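Local coordinates for protein methyltransferase 1 (Methanosarcina barkeri, PDB 2I2X) that transfers the methyl group of methanol to the cob(I)amide cofactor of its corrinoid protein partner, the zinc-dependent first step of methanogenesis from methanol, at residues Asp68-Phe78 with Thr324-Tyr335. Sequence-based numbering, arbitrary orientation.
Sequences DVMERMVQVGF and TTVQCWSETLAY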
loop_
_atom_site.group_PDB
_atom_site.type_symbol
_atom_site.label_atom_id
_atom_site.label_comp_id
_atom_site.label_asym_id
_atom_site.label_seq_id
_atom_site.Cartn_x
_atom_site.Cartn_y
_atom_site.Cartn_z
ATOM N N ASP A 68 13.730 8.839 0.237
ATOM C CA ASP A 68 12.907 7.904 1.017
ATOM C C ASP A 68 13.038 6.425 0.615
ATOM O O ASP A 68 13.123 5.523 1.473
ATOM C CB ASP A 68 11.446 8.324 0.951
ATOM C CG ASP A 68 11.157 9.530 1.814
ATOM O OD1 ASP A 68 12.101 10.044 2.470
ATOM O OD2 ASP A 68 9.989 9.975 1.829
ATOM N N VAL A 69 13.062 6.206 -0.691
ATOM C CA VAL A 69 13.281 4.908 -1.290
ATOM C C VAL A 69 14.671 4.350 -0.962
ATOM O O VAL A 69 14.783 3.207 -0.489
ATOM C CB VAL A 69 13.144 4.997 -2.848
ATOM C CG1 VAL A 69 13.503 3.670 -3.481
ATOM C CG2 VAL A 69 11.746 5.434 -3.254
ATOM N N MET A 70 15.732 5.116 -1.221
ATOM C CA MET A 70 17.077 4.569 -1.003
ATOM C C MET A 70 17.270 4.227 0.504
ATOM O O MET A 70 17.804 3.184 0.865
ATOM C CB MET A 70 18.179 5.519 -1.510
ATOM C CG MET A 70 18.140 5.869 -3.032
ATOM S SD MET A 70 18.181 4.421 -4.132
ATOM C CE MET A 70 19.726 3.600 -3.717
ATOM N N GLU A 71 16.798 5.116 1.363
ATOM C CA GLU A 71 16.925 4.946 2.784
ATOM C C GLU A 71 16.245 3.628 3.178
ATOM O O GLU A 71 16.860 2.776 3.812
ATOM C CB GLU A 71 16.345 6.180 3.512
ATOM C CG GLU A 71 16.499 6.188 5.040
ATOM C CD GLU A 71 17.956 6.130 5.532
ATOM O OE1 GLU A 71 18.893 6.488 4.761
ATOM O OE2 GLU A 71 18.141 5.716 6.713
ATOM N N ARG A 72 15.013 3.417 2.729
ATOM C CA ARG A 72 14.330 2.202 3.094
ATOM C C ARG A 72 15.058 0.949 2.640
ATOM O O ARG A 72 15.158 -0.013 3.390
ATOM C CB ARG A 72 12.901 2.162 2.565
ATOM C CG ARG A 72 12.163 0.968 3.188
ATOM C CD ARG A 72 11.877 1.245 4.712
ATOM N NE ARG A 72 10.493 0.897 4.870
ATOM C CZ ARG A 72 9.542 1.667 5.350
ATOM N NH1 ARG A 72 9.800 2.836 5.881
ATOM N NH2 ARG A 72 8.316 1.201 5.345
ATOM N N MET A 73 15.540 0.950 1.401
ATOM C CA MET A 73 16.172 -0.228 0.840
ATOM C C MET A 73 17.357 -0.643 1.701
ATOM O O MET A 73 17.528 -1.831 1.962
ATOM C CB MET A 73 16.609 0.004 -0.608
ATOM C CG MET A 73 15.472 0.163 -1.637
ATOM S SD MET A 73 14.191 -1.110 -1.530
ATOM C CE MET A 73 14.920 -2.224 -2.627
ATOM N N VAL A 74 18.154 0.317 2.167
ATOM C CA VAL A 74 19.360 -0.038 2.905
ATOM C C VAL A 74 19.002 -0.425 4.349
ATOM O O VAL A 74 19.674 -1.249 4.955
ATOM C CB VAL A 74 20.514 1.047 2.810
ATOM C CG1 VAL A 74 20.906 1.321 1.313
ATOM C CG2 VAL A 74 20.128 2.331 3.499
ATOM N N GLN A 75 17.917 0.144 4.869
ATOM C CA GLN A 75 17.455 -0.189 6.209
ATOM C C GLN A 75 16.920 -1.609 6.289
ATOM O O GLN A 75 16.920 -2.199 7.360
ATOM C CB GLN A 75 16.389 0.792 6.695
ATOM C CG GLN A 75 16.920 2.181 7.049
ATOM C CD GLN A 75 17.714 2.261 8.364
ATOM O OE1 GLN A 75 18.030 1.255 8.998
ATOM N NE2 GLN A 75 18.056 3.480 8.758
ATOM N N VAL A 76 16.471 -2.180 5.179
ATOM C CA VAL A 76 15.874 -3.509 5.257
ATOM C C VAL A 76 16.802 -4.551 4.617
ATOM O O VAL A 76 16.516 -5.757 4.617
ATOM C CB VAL A 76 14.410 -3.529 4.702
ATOM C CG1 VAL A 76 13.755 -4.905 4.899
ATOM C CG2 VAL A 76 13.583 -2.451 5.361
ATOM N N GLY A 77 17.935 -4.080 4.109
ATOM C CA GLY A 77 18.963 -4.976 3.579
ATOM C C GLY A 77 18.788 -5.383 2.124
ATOM O O GLY A 77 19.402 -6.341 1.665
ATOM N N PHE A 78 17.961 -4.667 1.386
ATOM C CA PHE A 78 17.713 -5.050 -0.017
ATOM C C PHE A 78 18.910 -4.714 -0.899
ATOM O O PHE A 78 19.462 -3.619 -0.788
ATOM C CB PHE A 78 16.410 -4.429 -0.522
ATOM C CG PHE A 78 15.191 -4.929 0.216
ATOM C CD1 PHE A 78 14.952 -6.307 0.335
ATOM C CD2 PHE A 78 14.291 -4.033 0.822
ATOM C CE1 PHE A 78 13.840 -6.776 0.996
ATOM C CE2 PHE A 78 13.162 -4.498 1.485
ATOM C CZ PHE A 78 12.933 -5.868 1.564
ATOM N N THR A 324 6.583 6.660 4.286
ATOM C CA THR A 324 6.118 7.311 3.092
ATOM C C THR A 324 5.683 6.248 2.075
ATOM O O THR A 324 6.198 5.151 1.997
ATOM C CB THR A 324 7.162 8.293 2.611
ATOM O OG1 THR A 324 6.550 9.569 2.454
ATOM C CG2 THR A 324 7.815 7.836 1.400
ATOM N N THR A 325 4.655 6.571 1.361
ATOM C CA THR A 325 4.064 5.684 0.397
ATOM C C THR A 325 5.065 4.923 -0.502
ATOM O O THR A 325 4.896 3.709 -0.757
ATOM C CB THR A 325 3.115 6.541 -0.404
ATOM O OG1 THR A 325 2.130 5.719 -0.983
ATOM C CG2 THR A 325 3.837 7.348 -1.426
ATOM N N VAL A 326 6.132 5.606 -0.928
ATOM C CA VAL A 326 7.164 4.993 -1.757
ATOM C C VAL A 326 7.979 4.005 -0.976
ATOM O O VAL A 326 8.530 3.031 -1.533
ATOM C CB VAL A 326 8.113 6.055 -2.473
ATOM C CG1 VAL A 326 7.342 6.851 -3.583
ATOM C CG2 VAL A 326 8.817 6.994 -1.477
ATOM N N GLN A 327 8.057 4.240 0.333
ATOM C CA GLN A 327 8.707 3.287 1.223
ATOM C C GLN A 327 7.873 2.055 1.464
ATOM O O GLN A 327 8.385 0.960 1.384
ATOM C CB GLN A 327 9.084 3.949 2.539
ATOM C CG GLN A 327 10.190 4.965 2.398
ATOM C CD GLN A 327 10.344 5.785 3.655
ATOM O OE1 GLN A 327 9.349 6.061 4.340
ATOM N NE2 GLN A 327 11.586 6.205 3.957
ATOM N N CYS A 328 6.594 2.202 1.751
ATOM C CA CYS A 328 5.785 1.018 2.013
ATOM C C CYS A 328 5.788 0.096 0.793
ATOM O O CYS A 328 6.053 -1.091 0.921
ATOM C CB CYS A 328 4.347 1.403 2.342
ATOM S SG CYS A 328 4.179 2.716 3.552
ATOM N N TRP A 329 5.518 0.655 -0.400
ATOM C CA TRP A 329 5.394 -0.165 -1.592
ATOM C C TRP A 329 6.735 -0.688 -2.073
ATOM O O TRP A 329 6.788 -1.824 -2.552
ATOM C CB TRP A 329 4.612 0.525 -2.693
ATOM C CG TRP A 329 3.170 0.690 -2.357
ATOM C CD1 TRP A 329 2.566 1.811 -1.810
ATOM C CD2 TRP A 329 2.138 -0.284 -2.509
ATOM N NE1 TRP A 329 1.226 1.577 -1.629
ATOM C CE2 TRP A 329 0.936 0.304 -2.049
ATOM C CE3 TRP A 329 2.114 -1.594 -2.969
ATOM C CZ2 TRP A 329 -0.274 -0.375 -2.041
ATOM C CZ3 TRP A 329 0.896 -2.286 -2.977
ATOM C CH2 TRP A 329 -0.284 -1.669 -2.508
ATOM N N SER A 330 7.816 0.069 -1.899
ATOM C CA SER A 330 9.126 -0.474 -2.280
ATOM C C SER A 330 9.508 -1.670 -1.430
ATOM O O SER A 330 10.069 -2.647 -1.941
ATOM C CB SER A 330 10.257 0.582 -2.316
ATOM O OG SER A 330 10.338 1.331 -1.109
ATOM N N GLU A 331 9.200 -1.607 -0.138
ATOM C CA GLU A 331 9.485 -2.730 0.765
ATOM C C GLU A 331 8.736 -4.019 0.344
ATOM O O GLU A 331 9.352 -5.089 0.270
ATOM C CB GLU A 331 9.256 -2.351 2.250
ATOM C CG GLU A 331 9.334 -3.561 3.267
ATOM C CD GLU A 331 9.580 -3.171 4.723
ATOM O OE1 GLU A 331 10.128 -2.073 4.978
ATOM O OE2 GLU A 331 9.230 -3.968 5.632
ATOM N N THR A 332 7.441 -3.918 0.041
ATOM C CA THR A 332 6.676 -5.064 -0.471
ATOM C C THR A 332 7.269 -5.600 -1.811
ATOM O O THR A 332 7.499 -6.809 -1.973
ATOM C CB THR A 332 5.183 -4.701 -0.614
ATOM O OG1 THR A 332 4.721 -4.003 0.561
ATOM C CG2 THR A 332 4.364 -5.919 -0.800
ATOM N N LEU A 333 7.549 -4.704 -2.757
ATOM C CA LEU A 333 8.157 -5.122 -4.005
ATOM C C LEU A 333 9.464 -5.851 -3.756
ATOM O O LEU A 333 9.683 -6.963 -4.267
ATOM C CB LEU A 333 8.433 -3.923 -4.939
ATOM C CG LEU A 333 7.241 -3.133 -5.457
ATOM C CD1 LEU A 333 7.693 -1.873 -6.034
ATOM C CD2 LEU A 333 6.395 -3.939 -6.463
ATOM N N ALA A 334 10.330 -5.245 -2.953
ATOM C CA ALA A 334 11.635 -5.849 -2.721
ATOM C C ALA A 334 11.515 -7.215 -2.042
ATOM O O ALA A 334 12.315 -8.121 -2.300
ATOM C CB ALA A 334 12.525 -4.928 -1.924
ATOM N N TYR A 335 10.514 -7.372 -1.188
ATOM C CA TYR A 335 10.330 -8.652 -0.546
ATOM C C TYR A 335 9.798 -9.683 -1.545
ATOM O O TYR A 335 10.208 -10.842 -1.524
ATOM C CB TYR A 335 9.392 -8.503 0.657
ATOM C CG TYR A 335 10.075 -8.281 1.995
ATOM C CD1 TYR A 335 11.012 -9.200 2.489
ATOM C CD2 TYR A 335 9.758 -7.181 2.785
ATOM C CE1 TYR A 335 11.627 -9.025 3.719
ATOM C CE2 TYR A 335 10.375 -6.990 4.021
ATOM C CZ TYR A 335 11.319 -7.912 4.484
ATOM O OH TYR A 335 11.905 -7.747 5.742
#
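Arg72 reaches across to Glu331 in a buried salt bridge, NE to OE1 at 3.0 Å; NE approaches OE1 almost in line with the C-O bond, while the carboxylate is turned 74° from the guanidinium plane. CB of Gln327 lies over the centre of one guanidinium face. The extended Gln327 side chain links the helices through NE2, which donates to Asp68 O at 3.0 Å; NE2 and Arg72 N reach that oxygen from opposite faces of its carbonyl plane. Gln327 OE1 turns back to Thr324 N (2.8 Å) at the start of its own helix, fixing the amide's rotation. Farther along, Ala334 CB sits 3.2 Å from the Phe78 ring centroid, a CH-pi contact, and the Phe78 edge meets the Tyr335 face in a T-shaped pair. Phe78 CG, anti to its carbonyl carbon (chi1 -64°), brings the ring over Ala334. A methionine in place of Arg72 would probably leave the Glu331 carboxylate without its cationic mate. In the second shell, Gly322 O accepts from Arg72 NH2, Tyr317 OH is hydrogen-bonded to Asp68 OD2, and Ser296 and Asp297 of the second MtaB subunit hold Glu331 OE1 and Tyr335 OH. Residues 68-76 and 325-335, parts of helices 55-76 and 325-345, cross at -41° with axes 8.6 Å apart at closest approach, neighbours outside the TIM barrel, where Val69 and Met73 rest on strands 40-43 and 80-86.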